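Long-range contacts in aminotransferase, class III (Deinococcus radiodurans, PDB 3I4J), which probably acts as a pyridoxal-phosphate-dependent transaminase, moving amino groups between amino acids or amines and keto acids: residues R83-P88 with S242-S247; Y213-R218 with S247-V252; I227-E232 with P254-L259. The protein carries 1 engineered substitution. All blocks are in the same frame, centred on the assembly; numbering follows the deposited sequence.

Contact 1: R83-P88 with S242-S247; sequences RFVGLP and SPLALS
Phe84, Val85 and Leu87 meet Pro243 and Leu244 in a buried apolar contact between the C-terminal end of helix 72-84 and the loop joining strands 227-231 and 256-259. Pro243 supplies a CH-pi contact: its CB stands over one face of the Phe84 ring, displaced toward the rim, 4.2 Å from the ring centroid and 21° off the ring normal. The same CB lies 3.7 Å from CA of Val85. The ring reaches the proline because CG of Phe84 is turned opposite the backbone N (chi1 172°); Leu310 and Val313 of helix 300-315 also touch it. Val85 and Leu244 meet at their branch points, CB to CG at 3.6 Å. From there Leu244 CD1 extends to Leu87 CD1, 3.8 Å away, the two leucines meeting almost at right angles. Leu274 of strand 271-275 packs on both Val85 and Leu87.

No direct hydrogen bond joins the segments; two waters do this instead. Both donate to Val85 O and both bond to Ser247 OG, and one also accepts from Leu244 N at 3.1 Å. Within the loop, Ser242 OG donates to Leu244 O at 2.7 Å from above the carbonyl plane, while Ser247 N approaches from the opposite face. Gly86, with positive phi, closes the helix in a Schellman motif, from which the chain leads to strand 91-95 at the edge of the central sheet of a fold-type I aminotransferase.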
ATOM      1  N   ARG C  83      20.462 -10.405   6.673  1.00 24.63           N
ATOM      2  CA  ARG C  83      21.921 -10.470   6.663  1.00 25.33           C
ATOM      3  C   ARG C  83      22.565  -9.210   6.086  1.00 25.56           C
ATOM      4  O   ARG C  83      23.564  -8.718   6.613  1.00 23.43           O
ATOM      5  CB  ARG C  83      22.392 -11.710   5.889  1.00 26.42           C
ATOM      6  CG  ARG C  83      22.098 -13.025   6.608  1.00 30.35           C
ATOM      7  CD  ARG C  83      22.760 -14.220   5.923  1.00 31.38           C
ATOM      8  NE  ARG C  83      22.114 -14.610   4.669  1.00 32.16           N
ATOM      9  CZ  ARG C  83      20.961 -15.270   4.587  1.00 33.71           C
ATOM     10  NH1 ARG C  83      20.307 -15.621   5.689  1.00 36.09           N
ATOM     11  NH2 ARG C  83      20.467 -15.596   3.398  1.00 35.29           N
ATOM     12  N   PHE C  84      21.992  -8.682   5.007  1.00 22.86           N
ATOM     13  CA  PHE C  84      22.534  -7.481   4.386  1.00 23.83           C
ATOM     14  C   PHE C  84      22.606  -6.304   5.353  1.00 24.25           C
ATOM     15  O   PHE C  84      23.640  -5.637   5.454  1.00 21.82           O
ATOM     16  CB  PHE C  84      21.692  -7.063   3.173  1.00 23.91           C
ATOM     17  CG  PHE C  84      22.084  -5.725   2.601  1.00 24.07           C
ATOM     18  CD1 PHE C  84      23.339  -5.539   2.023  1.00 22.94           C
ATOM     19  CD2 PHE C  84      21.219  -4.635   2.689  1.00 23.40           C
ATOM     20  CE1 PHE C  84      23.726  -4.290   1.547  1.00 24.99           C
ATOM     21  CE2 PHE C  84      21.597  -3.382   2.216  1.00 23.55           C
ATOM     22  CZ  PHE C  84      22.852  -3.204   1.645  1.00 23.80           C
ATOM     23  N   VAL C  85      21.516  -6.056   6.073  1.00 23.08           N
ATOM     24  CA  VAL C  85      21.478  -4.923   6.994  1.00 24.14           C
ATOM     25  C   VAL C  85      22.168  -5.148   8.329  1.00 23.67           C
ATOM     26  O   VAL C  85      22.131  -4.281   9.199  1.00 25.52           O
ATOM     27  CB  VAL C  85      20.028  -4.455   7.253  1.00 23.44           C
ATOM     28  CG1 VAL C  85      19.360  -4.119   5.928  1.00 23.32           C
ATOM     29  CG2 VAL C  85      19.239  -5.531   7.984  1.00 23.74           C
ATOM     30  N   GLY C  86      22.792  -6.309   8.497  1.00 23.46           N
ATOM     31  CA  GLY C  86      23.498  -6.583   9.739  1.00 24.90           C
ATOM     32  C   GLY C  86      22.612  -6.966  10.909  1.00 24.69           C
ATOM     33  O   GLY C  86      22.983  -6.767  12.069  1.00 25.33           O
ATOM     34  N   LEU C  87      21.437  -7.512  10.604  1.00 24.41           N
ATOM     35  CA  LEU C  87      20.484  -7.959  11.619  1.00 23.80           C
ATOM     36  C   LEU C  87      20.084  -9.378  11.215  1.00 24.27           C
ATOM     37  O   LEU C  87      18.902  -9.684  11.077  1.00 23.48           O
ATOM     38  CB  LEU C  87      19.247  -7.050  11.621  1.00 23.86           C
ATOM     39  CG  LEU C  87      19.502  -5.554  11.838  1.00 24.69           C
ATOM     40  CD1 LEU C  87      18.191  -4.783  11.714  1.00 24.60           C
ATOM     41  CD2 LEU C  87      20.118  -5.335  13.222  1.00 25.39           C
ATOM     42  N   PRO C  88      21.074 -10.272  11.048  1.00 23.61           N
ATOM     43  CA  PRO C  88      20.849 -11.665  10.644  1.00 24.13           C
ATOM     44  C   PRO C  88      19.802 -12.507  11.372  1.00 23.90           C
ATOM     45  O   PRO C  88      19.249 -13.434  10.782  1.00 25.23           O
ATOM     46  CB  PRO C  88      22.251 -12.275  10.720  1.00 23.89           C
ATOM     47  CG  PRO C  88      22.899 -11.493  11.821  1.00 23.57           C
ATOM     48  CD  PRO C  88      22.469 -10.084  11.488  1.00 24.80           C
ATOM     49  N   SER C 242      25.548   3.243   4.216  1.00 23.87           N
ATOM     50  CA  SER C 242      25.571   2.122   5.154  1.00 25.31           C
ATOM     51  C   SER C 242      24.291   1.309   4.919  1.00 24.25           C
ATOM     52  O   SER C 242      23.271   1.871   4.515  1.00 24.39           O
ATOM     53  CB  SER C 242      25.604   2.663   6.592  1.00 26.88           C
ATOM     54  OG  SER C 242      25.522   1.626   7.556  1.00 29.43           O
ATOM     55  N   PRO C 243      24.327  -0.021   5.148  1.00 23.48           N
ATOM     56  CA  PRO C 243      23.111  -0.820   4.932  1.00 23.94           C
ATOM     57  C   PRO C 243      21.925  -0.139   5.614  1.00 23.49           C
ATOM     58  O   PRO C 243      20.864   0.027   5.016  1.00 23.52           O
ATOM     59  CB  PRO C 243      23.470  -2.163   5.553  1.00 23.68           C
ATOM     60  CG  PRO C 243      24.945  -2.268   5.228  1.00 23.70           C
ATOM     61  CD  PRO C 243      25.452  -0.878   5.573  1.00 24.52           C
ATOM     62  N   LEU C 244      22.116   0.228   6.879  1.00 21.61           N
ATOM     63  CA  LEU C 244      21.112   0.970   7.638  1.00 21.43           C
ATOM     64  C   LEU C 244      21.893   2.173   8.159  1.00 21.17           C
ATOM     65  O   LEU C 244      23.024   2.025   8.628  1.00 21.29           O
ATOM     66  CB  LEU C 244      20.555   0.148   8.806  1.00 20.86           C
ATOM     67  CG  LEU C 244      19.640  -1.028   8.447  1.00 21.88           C
ATOM     68  CD1 LEU C 244      19.283  -1.800   9.706  1.00 21.79           C
ATOM     69  CD2 LEU C 244      18.376  -0.511   7.760  1.00 23.01           C
ATOM     70  N   ALA C 245      21.308   3.362   8.060  1.00 19.65           N
ATOM     71  CA  ALA C 245      21.990   4.579   8.501  1.00 19.00           C
ATOM     72  C   ALA C 245      22.363   4.560   9.975  1.00 19.01           C
ATOM     73  O   ALA C 245      23.390   5.121  10.368  1.00 20.44           O
ATOM     74  CB  ALA C 245      21.118   5.803   8.206  1.00 20.57           C
ATOM     75  N   LEU C 246      21.532   3.921  10.791  1.00 17.91           N
ATOM     76  CA  LEU C 246      21.776   3.858  12.232  1.00 19.12           C
ATOM     77  C   LEU C 246      23.136   3.257  12.567  1.00 21.48           C
ATOM     78  O   LEU C 246      23.782   3.666  13.536  1.00 21.44           O
ATOM     79  CB  LEU C 246      20.680   3.040  12.921  1.00 18.61           C
ATOM     80  CG  LEU C 246      20.704   3.025  14.455  1.00 19.25           C
ATOM     81  CD1 LEU C 246      20.519   4.447  14.972  1.00 17.46           C
ATOM     82  CD2 LEU C 246      19.603   2.115  14.999  1.00 18.54           C
ATOM     83  N   SER C 247      23.562   2.290  11.759  1.00 22.43           N
ATOM     84  CA  SER C 247      24.840   1.601  11.956  1.00 24.84           C
ATOM     85  C   SER C 247      26.060   2.505  11.858  1.00 23.91           C
ATOM     86  O   SER C 247      27.143   2.139  12.322  1.00 24.97           O
ATOM     87  CB  SER C 247      24.984   0.460  10.944  1.00 27.36           C
ATOM     88  OG  SER C 247      23.960  -0.500  11.126  1.00 36.61           O
TER
HETATM   89  O   HOH W   1      23.948  -1.610   8.624  1.00 22.16           O
HETATM   90  O   HOH W   2      22.569  -2.673  11.313  1.00 28.79           O

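Contact 2: Y213-R218 with S247-V252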
ATOM      1  N   TYR C 213      25.515  10.129  19.573  1.00 19.18           N
ATOM      2  CA  TYR C 213      24.088  10.282  19.854  1.00 19.92           C
ATOM      3  C   TYR C 213      23.307   8.970  19.960  1.00 18.38           C
ATOM      4  O   TYR C 213      22.708   8.677  20.997  1.00 19.04           O
ATOM      5  CB  TYR C 213      23.446  11.162  18.776  1.00 18.62           C
ATOM      6  CG  TYR C 213      21.993  11.512  19.017  1.00 19.14           C
ATOM      7  CD1 TYR C 213      21.639  12.698  19.659  1.00 18.72           C
ATOM      8  CD2 TYR C 213      20.971  10.690  18.538  1.00 20.73           C
ATOM      9  CE1 TYR C 213      20.300  13.068  19.806  1.00 20.87           C
ATOM     10  CE2 TYR C 213      19.634  11.046  18.681  1.00 20.18           C
ATOM     11  CZ  TYR C 213      19.307  12.238  19.307  1.00 20.18           C
ATOM     12  OH  TYR C 213      17.993  12.625  19.388  1.00 21.29           O
ATOM     13  N   TYR C 214      23.303   8.173  18.896  1.00 19.73           N
ATOM     14  CA  TYR C 214      22.545   6.933  18.944  1.00 19.16           C
ATOM     15  C   TYR C 214      23.115   5.866  19.863  1.00 19.25           C
ATOM     16  O   TYR C 214      22.380   4.990  20.325  1.00 18.64           O
ATOM     17  CB  TYR C 214      22.323   6.397  17.532  1.00 17.52           C
ATOM     18  CG  TYR C 214      21.372   7.288  16.767  1.00 16.57           C
ATOM     19  CD1 TYR C 214      20.055   7.458  17.192  1.00 18.50           C
ATOM     20  CD2 TYR C 214      21.814   8.028  15.672  1.00 17.54           C
ATOM     21  CE1 TYR C 214      19.195   8.364  16.539  1.00 17.28           C
ATOM     22  CE2 TYR C 214      20.974   8.928  15.019  1.00 17.70           C
ATOM     23  CZ  TYR C 214      19.673   9.094  15.456  1.00 17.29           C
ATOM     24  OH  TYR C 214      18.864  10.013  14.820  1.00 18.51           O
ATOM     25  N   GLU C 215      24.417   5.931  20.132  1.00 20.72           N
ATOM     26  CA  GLU C 215      25.022   4.976  21.051  1.00 21.77           C
ATOM     27  C   GLU C 215      24.376   5.225  22.415  1.00 21.67           C
ATOM     28  O   GLU C 215      23.992   4.284  23.117  1.00 19.91           O
ATOM     29  CB  GLU C 215      26.539   5.188  21.147  1.00 21.05           C
ATOM     30  CG  GLU C 215      27.319   4.796  19.892  1.00 21.97           C
ATOM     31  CD  GLU C 215      27.416   5.904  18.856  1.00 22.96           C
ATOM     32  OE1 GLU C 215      26.673   6.905  18.947  1.00 22.13           O
ATOM     33  OE2 GLU C 215      28.240   5.766  17.933  1.00 23.97           O
ATOM     34  N   ARG C 216      24.246   6.502  22.777  1.00 21.40           N
ATOM     35  CA  ARG C 216      23.637   6.878  24.049  1.00 21.27           C
ATOM     36  C   ARG C 216      22.135   6.589  24.042  1.00 20.20           C
ATOM     37  O   ARG C 216      21.588   6.125  25.041  1.00 20.33           O
ATOM     38  CB  ARG C 216      23.907   8.359  24.355  1.00 21.01           C
ATOM     39  CG  ARG C 216      23.294   8.870  25.670  1.00 23.37           C
ATOM     40  CD  ARG C 216      23.730   8.041  26.879  1.00 25.00           C
ATOM     41  NE  ARG C 216      25.183   7.969  26.990  1.00 28.30           N
ATOM     42  CZ  ARG C 216      25.957   8.957  27.435  1.00 33.17           C
ATOM     43  NH1 ARG C 216      25.421  10.108  27.830  1.00 32.02           N
ATOM     44  NH2 ARG C 216      27.276   8.802  27.463  1.00 33.18           N
ATOM     45  N   VAL C 217      21.466   6.851  22.920  1.00 20.15           N
ATOM     46  CA  VAL C 217      20.035   6.561  22.820  1.00 19.59           C
ATOM     47  C   VAL C 217      19.791   5.062  23.041  1.00 18.00           C
ATOM     48  O   VAL C 217      18.891   4.675  23.784  1.00 19.21           O
ATOM     49  CB  VAL C 217      19.467   6.955  21.428  1.00 19.86           C
ATOM     50  CG1 VAL C 217      18.076   6.339  21.230  1.00 21.03           C
ATOM     51  CG2 VAL C 217      19.381   8.466  21.316  1.00 20.59           C
ATOM     52  N   ARG C 218      20.594   4.228  22.389  1.00 19.26           N
ATOM     53  CA  ARG C 218      20.467   2.775  22.518  1.00 19.41           C
ATOM     54  C   ARG C 218      20.565   2.361  23.989  1.00 21.16           C
ATOM     55  O   ARG C 218      19.750   1.576  24.482  1.00 19.68           O
ATOM     56  CB  ARG C 218      21.568   2.082  21.707  1.00 20.15           C
ATOM     57  CG  ARG C 218      21.669   0.565  21.891  1.00 22.20           C
ATOM     58  CD  ARG C 218      20.502  -0.179  21.257  1.00 23.08           C
ATOM     59  NE  ARG C 218      19.338  -0.263  22.129  1.00 23.38           N
ATOM     60  CZ  ARG C 218      18.180  -0.815  21.775  1.00 24.23           C
ATOM     61  NH1 ARG C 218      18.033  -1.327  20.558  1.00 21.92           N
ATOM     62  NH2 ARG C 218      17.175  -0.865  22.636  1.00 23.71           N
ATOM     63  N   SER C 247      23.562   2.290  11.759  1.00 22.43           N
ATOM     64  CA  SER C 247      24.840   1.601  11.956  1.00 24.84           C
ATOM     65  C   SER C 247      26.060   2.505  11.858  1.00 23.91           C
ATOM     66  O   SER C 247      27.143   2.139  12.322  1.00 24.97           O
ATOM     67  CB  SER C 247      24.984   0.460  10.944  1.00 27.36           C
ATOM     68  OG  SER C 247      23.960  -0.500  11.126  1.00 36.61           O
ATOM     69  N   ARG C 248      25.904   3.674  11.249  1.00 23.61           N
ATOM     70  CA  ARG C 248      27.030   4.594  11.124  1.00 24.69           C
ATOM     71  C   ARG C 248      27.484   5.032  12.512  1.00 24.77           C
ATOM     72  O   ARG C 248      28.617   5.481  12.698  1.00 25.57           O
ATOM     73  CB  ARG C 248      26.643   5.813  10.283  1.00 25.10           C
ATOM     74  CG  ARG C 248      26.401   5.487   8.813  1.00 27.24           C
ATOM     75  CD  ARG C 248      26.040   6.740   8.028  1.00 28.91           C
ATOM     76  NE  ARG C 248      27.138   7.704   8.018  1.00 31.01           N
ATOM     77  CZ  ARG C 248      28.073   7.777   7.075  1.00 31.95           C
ATOM     78  NH1 ARG C 248      28.052   6.945   6.042  1.00 30.51           N
ATOM     79  NH2 ARG C 248      29.042   8.683   7.173  1.00 32.17           N
ATOM     80  N   TRP C 249      26.589   4.895  13.484  1.00 22.34           N
ATOM     81  CA  TRP C 249      26.895   5.250  14.861  1.00 22.48           C
ATOM     82  C   TRP C 249      27.370   4.014  15.626  1.00 21.65           C
ATOM     83  O   TRP C 249      26.596   3.373  16.335  1.00 21.74           O
ATOM     84  CB  TRP C 249      25.653   5.846  15.536  1.00 22.15           C
ATOM     85  CG  TRP C 249      25.420   7.316  15.239  1.00 20.46           C
ATOM     86  CD1 TRP C 249      25.774   8.377  16.027  1.00 20.29           C
ATOM     87  CD2 TRP C 249      24.770   7.875  14.086  1.00 19.81           C
ATOM     88  NE1 TRP C 249      25.382   9.557  15.442  1.00 19.20           N
ATOM     89  CE2 TRP C 249      24.766   9.281  14.250  1.00 19.35           C
ATOM     90  CE3 TRP C 249      24.192   7.326  12.933  1.00 20.76           C
ATOM     91  CZ2 TRP C 249      24.203  10.147  13.301  1.00 19.20           C
ATOM     92  CZ3 TRP C 249      23.631   8.187  11.986  1.00 19.72           C
ATOM     93  CH2 TRP C 249      23.642   9.585  12.179  1.00 19.63           C
ATOM     94  N   SER C 250      28.645   3.676  15.461  1.00 23.64           N
ATOM     95  CA  SER C 250      29.251   2.534  16.149  1.00 25.24           C
ATOM     96  C   SER C 250      28.515   1.206  15.978  1.00 24.35           C
ATOM     97  O   SER C 250      28.527   0.364  16.876  1.00 25.13           O
ATOM     98  CB  SER C 250      29.386   2.844  17.643  1.00 25.22           C
ATOM     99  OG  SER C 250      30.129   4.031  17.852  1.00 27.52           O
ATOM    100  N   GLY C 251      27.876   1.019  14.831  1.00 25.16           N
ATOM    101  CA  GLY C 251      27.163  -0.221  14.579  1.00 24.20           C
ATOM    102  C   GLY C 251      25.934  -0.461  15.434  1.00 24.49           C
ATOM    103  O   GLY C 251      25.475  -1.595  15.553  1.00 23.70           O
ATOM    104  N   VAL C 252      25.387   0.598  16.022  1.00 23.93           N
ATOM    105  CA  VAL C 252      24.196   0.467  16.861  1.00 23.23           C
ATOM    106  C   VAL C 252      23.055  -0.175  16.079  1.00 22.81           C
ATOM    107  O   VAL C 252      22.881   0.084  14.889  1.00 21.84           O
ATOM    108  CB  VAL C 252      23.726   1.848  17.397  1.00 24.72           C
ATOM    109  CG1 VAL C 252      22.316   1.742  17.974  1.00 23.79           C
ATOM    110  CG2 VAL C 252      24.687   2.337  18.485  1.00 25.63           C
TER
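Tyr214 drives the edge of its ring into the face of Trp249 in a T-shaped stack that joins the first turns of helix 213-224 to a type I' beta turn, Trp249 to Val252. The planes stand at 89°, and Tyr214 CD2 sits over the indole at 3.4 Å from Trp249 CD2. Glu215 takes the indole at its edge, OE1 lying in the ring plane 3.4 Å from Trp249 CD1. Because the glutamate chain bends at chi2 (87°), its other oxygen, OE2, turns to the beta turn and accepts from Ser250 OG. Val252 packs on the helix beyond the glutamate: CG2 lies 3.7 Å from Glu215 CA, and CG1 meets Arg218 CB at 3.8 Å.

Second-shell bonds hold the aromatic groups in place. Trp249 NE1 donates to Ala210 O, just ahead of the helix, and Tyr214 OH bonds Pro198 O and Arg127, which also binds Tyr213 OH. The far end of Arg218 turns from Val252 to salt bridges with Asp255 and Asp222. A backbone bond from Val252 N to Trp249 O closes the turn, and Ser250 OG, at its second position, lies 2.6 Å from Glu215 OE2, on that oxygen's anti lone pair.

Contact 3: I227-E232 with P254-L259; sequences IFIADE and PDIAVL
Asp255 CG lies opposite its own carbonyl carbon (chi1 -63°), which carries OD2 back to the backbone N of Phe228, and Phe228 CG, opposite its backbone N (chi1 177°), brings one face of the ring against Pro254 CB, near the rim. These groups lie where two adjacent parallel strands, 227-231 and 256-259, begin to pair in the mixed seven-stranded sheet of the fold-type I large domain. Phe228 O accepts from two successive amides, Asp255 N at 2.8 Å and Ile256 N at 3.2 Å. Regular parallel pairing follows: Ala230 N donates to Ile256 O, which Ile229 CA also approaches at 3.3 Å in a CA-H...O contact, and Glu232 N donates to Val258 O.

On one face Ile229 lies alongside Ile256 and sends CG2 to Val258 CG2 at 3.7 Å; helix 98-115 covers this face, touching Ile256 and Val258. On the other, Ala230 CB rests on the Pro254 ring, while Phe228 is packed by Tyr214, Val217 and Arg218 of helix 213-224. Asp255 OD2 is gripped twice, by Phe228 N at 2.8 Å through its anti lone pair and by Arg218 in a salt bridge. With an alanine in place of Asp255, the Phe228 amide is likely to lose this acceptor and the Arg218 guanidinium, still paired with Asp222, to be less firmly fixed. At the other end, Asp231, whose OD1 accepts from Val233 N, probably occupies the position where the aspartate of related class-III enzymes meets the cofactor's pyridine nitrogen. Just before Asp231, Val258 N meets Ala230 O at 2.8 Å with an N-H...O angle of 178°.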
ATOM      1  N   ILE C 227      11.226   0.026  23.638  1.00 19.29           N
ATOM      2  CA  ILE C 227      11.582  -0.437  22.302  1.00 20.14           C
ATOM      3  C   ILE C 227      12.150   0.705  21.464  1.00 19.54           C
ATOM      4  O   ILE C 227      11.531   1.762  21.349  1.00 20.32           O
ATOM      5  CB  ILE C 227      10.336  -1.013  21.571  1.00 19.70           C
ATOM      6  CG1 ILE C 227       9.836  -2.273  22.292  1.00 20.63           C
ATOM      7  CG2 ILE C 227      10.673  -1.328  20.120  1.00 19.19           C
ATOM      8  CD1 ILE C 227      10.795  -3.441  22.229  1.00 23.10           C
ATOM      9  N   PHE C 228      13.329   0.491  20.890  1.00 18.90           N
ATOM     10  CA  PHE C 228      13.962   1.498  20.047  1.00 19.22           C
ATOM     11  C   PHE C 228      13.621   1.165  18.593  1.00 18.28           C
ATOM     12  O   PHE C 228      14.007   0.115  18.059  1.00 17.68           O
ATOM     13  CB  PHE C 228      15.479   1.494  20.287  1.00 17.68           C
ATOM     14  CG  PHE C 228      16.256   2.446  19.412  1.00 19.46           C
ATOM     15  CD1 PHE C 228      15.656   3.572  18.844  1.00 18.81           C
ATOM     16  CD2 PHE C 228      17.615   2.235  19.193  1.00 18.48           C
ATOM     17  CE1 PHE C 228      16.404   4.467  18.076  1.00 21.18           C
ATOM     18  CE2 PHE C 228      18.369   3.122  18.430  1.00 19.84           C
ATOM     19  CZ  PHE C 228      17.763   4.242  17.869  1.00 20.82           C
ATOM     20  N   ILE C 229      12.853   2.052  17.966  1.00 18.11           N
ATOM     21  CA  ILE C 229      12.438   1.857  16.582  1.00 16.77           C
ATOM     22  C   ILE C 229      13.199   2.819  15.685  1.00 15.79           C
ATOM     23  O   ILE C 229      13.160   4.024  15.900  1.00 15.75           O
ATOM     24  CB  ILE C 229      10.924   2.133  16.403  1.00 18.30           C
ATOM     25  CG1 ILE C 229      10.107   1.250  17.354  1.00 20.76           C
ATOM     26  CG2 ILE C 229      10.514   1.860  14.959  1.00 20.40           C
ATOM     27  CD1 ILE C 229       8.626   1.617  17.424  1.00 21.42           C
ATOM     28  N   ALA C 230      13.903   2.285  14.691  1.00 15.69           N
ATOM     29  CA  ALA C 230      14.635   3.124  13.756  1.00 16.36           C
ATOM     30  C   ALA C 230      13.813   3.228  12.476  1.00 18.10           C
ATOM     31  O   ALA C 230      13.564   2.221  11.808  1.00 18.27           O
ATOM     32  CB  ALA C 230      15.996   2.525  13.445  1.00 18.00           C
ATOM     33  N   ASP C 231      13.377   4.442  12.158  1.00 17.44           N
ATOM     34  CA  ASP C 231      12.595   4.679  10.950  1.00 18.26           C
ATOM     35  C   ASP C 231      13.594   4.913   9.826  1.00 17.18           C
ATOM     36  O   ASP C 231      14.119   6.021   9.661  1.00 18.42           O
ATOM     37  CB  ASP C 231      11.695   5.907  11.126  1.00 19.71           C
ATOM     38  CG  ASP C 231      10.847   6.190   9.894  1.00 22.17           C
ATOM     39  OD1 ASP C 231      11.143   5.622   8.828  1.00 23.20           O
ATOM     40  OD2 ASP C 231       9.897   6.993   9.988  1.00 23.56           O
ATOM     41  N   GLU C 232      13.871   3.852   9.072  1.00 18.42           N
ATOM     42  CA  GLU C 232      14.823   3.906   7.967  1.00 17.38           C
ATOM     43  C   GLU C 232      14.115   3.884   6.618  1.00 19.33           C
ATOM     44  O   GLU C 232      14.719   3.533   5.604  1.00 17.82           O
ATOM     45  CB  GLU C 232      15.788   2.720   8.052  1.00 20.08           C
ATOM     46  CG  GLU C 232      16.622   2.691   9.330  1.00 20.46           C
ATOM     47  CD  GLU C 232      18.070   3.107   9.117  1.00 20.13           C
ATOM     48  OE1 GLU C 232      18.413   3.588   8.014  1.00 21.09           O
ATOM     49  OE2 GLU C 232      18.872   2.955  10.065  1.00 20.63           O
ATOM     50  N   PRO C 254      18.761  -1.282  16.302  1.00 20.70           N
ATOM     51  CA  PRO C 254      17.502  -1.004  16.987  1.00 18.60           C
ATOM     52  C   PRO C 254      16.800  -2.309  17.341  1.00 19.50           C
ATOM     53  O   PRO C 254      17.308  -3.392  17.042  1.00 19.89           O
ATOM     54  CB  PRO C 254      16.729  -0.212  15.943  1.00 19.73           C
ATOM     55  CG  PRO C 254      17.088  -0.947  14.677  1.00 18.16           C
ATOM     56  CD  PRO C 254      18.581  -1.258  14.837  1.00 21.71           C
ATOM     57  N   ASP C 255      15.644  -2.199  17.988  1.00 18.26           N
ATOM     58  CA  ASP C 255      14.851  -3.370  18.333  1.00 19.05           C
ATOM     59  C   ASP C 255      13.921  -3.643  17.147  1.00 19.80           C
ATOM     60  O   ASP C 255      13.544  -4.781  16.888  1.00 20.47           O
ATOM     61  CB  ASP C 255      14.056  -3.109  19.610  1.00 20.47           C
ATOM     62  CG  ASP C 255      14.957  -2.867  20.806  1.00 23.72           C
ATOM     63  OD1 ASP C 255      15.855  -3.708  21.039  1.00 24.43           O
ATOM     64  OD2 ASP C 255      14.777  -1.848  21.506  1.00 23.47           O
ATOM     65  N   ILE C 256      13.573  -2.581  16.425  1.00 19.17           N
ATOM     66  CA  ILE C 256      12.733  -2.682  15.229  1.00 18.25           C
ATOM     67  C   ILE C 256      13.254  -1.686  14.193  1.00 16.47           C
ATOM     68  O   ILE C 256      13.434  -0.512  14.503  1.00 18.92           O
ATOM     69  CB  ILE C 256      11.258  -2.316  15.505  1.00 19.34           C
ATOM     70  CG1 ILE C 256      10.628  -3.312  16.477  1.00 17.46           C
ATOM     71  CG2 ILE C 256      10.477  -2.320  14.188  1.00 19.38           C
ATOM     72  CD1 ILE C 256       9.223  -2.913  16.934  1.00 18.94           C
ATOM     73  N   ALA C 257      13.516  -2.162  12.976  1.00 17.09           N
ATOM     74  CA  ALA C 257      13.979  -1.296  11.898  1.00 18.46           C
ATOM     75  C   ALA C 257      12.867  -1.242  10.854  1.00 17.11           C
ATOM     76  O   ALA C 257      12.417  -2.283  10.373  1.00 18.25           O
ATOM     77  CB  ALA C 257      15.258  -1.846  11.275  1.00 18.83           C
ATOM     78  N   VAL C 258      12.415  -0.036  10.526  1.00 17.18           N
ATOM     79  CA  VAL C 258      11.348   0.145   9.541  1.00 17.54           C
ATOM     80  C   VAL C 258      11.940   0.481   8.178  1.00 18.45           C
ATOM     81  O   VAL C 258      12.727   1.422   8.050  1.00 17.27           O
ATOM     82  CB  VAL C 258      10.390   1.274   9.966  1.00 18.69           C
ATOM     83  CG1 VAL C 258       9.160   1.292   9.045  1.00 19.58           C
ATOM     84  CG2 VAL C 258       9.972   1.075  11.412  1.00 18.63           C
ATOM     85  N   LEU C 259      11.539  -0.281   7.160  1.00 19.85           N
ATOM     86  CA  LEU C 259      12.045  -0.105   5.804  1.00 22.64           C
ATOM     87  C   LEU C 259      10.934   0.222   4.809  1.00 24.26           C
ATOM     88  O   LEU C 259       9.772  -0.102   5.034  1.00 23.44           O
ATOM     89  CB  LEU C 259      12.762  -1.381   5.358  1.00 22.94           C
ATOM     90  CG  LEU C 259      13.815  -1.898   6.342  1.00 26.97           C
ATOM     91  CD1 LEU C 259      14.304  -3.284   5.920  1.00 28.34           C
ATOM     92  CD2 LEU C 259      14.958  -0.903   6.401  1.00 26.77           C
TER

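Three contacts, with centres 11 to 12 Å apart, are built on the connection between strands 227-231 and 256-259. Contact 3 pairs those strands; contacts 1 and 2 pack successive parts of the loop between them, sharing Ser247, against the end of helix 72-84 and the start of helix 213-224. Along the chain the order is 83-88, 213-218, 227-232, 242-247, 247-252, 254-259, the first three segments pairing in turn with the last three. Glu232 ties contact 3 to contact 1 by accepting from Ala245 N and Leu246 N, and Arg218 of contact 2 reaches Asp255. The connection, which has no alpha-helix, is thereby held against both helices and the central sheet.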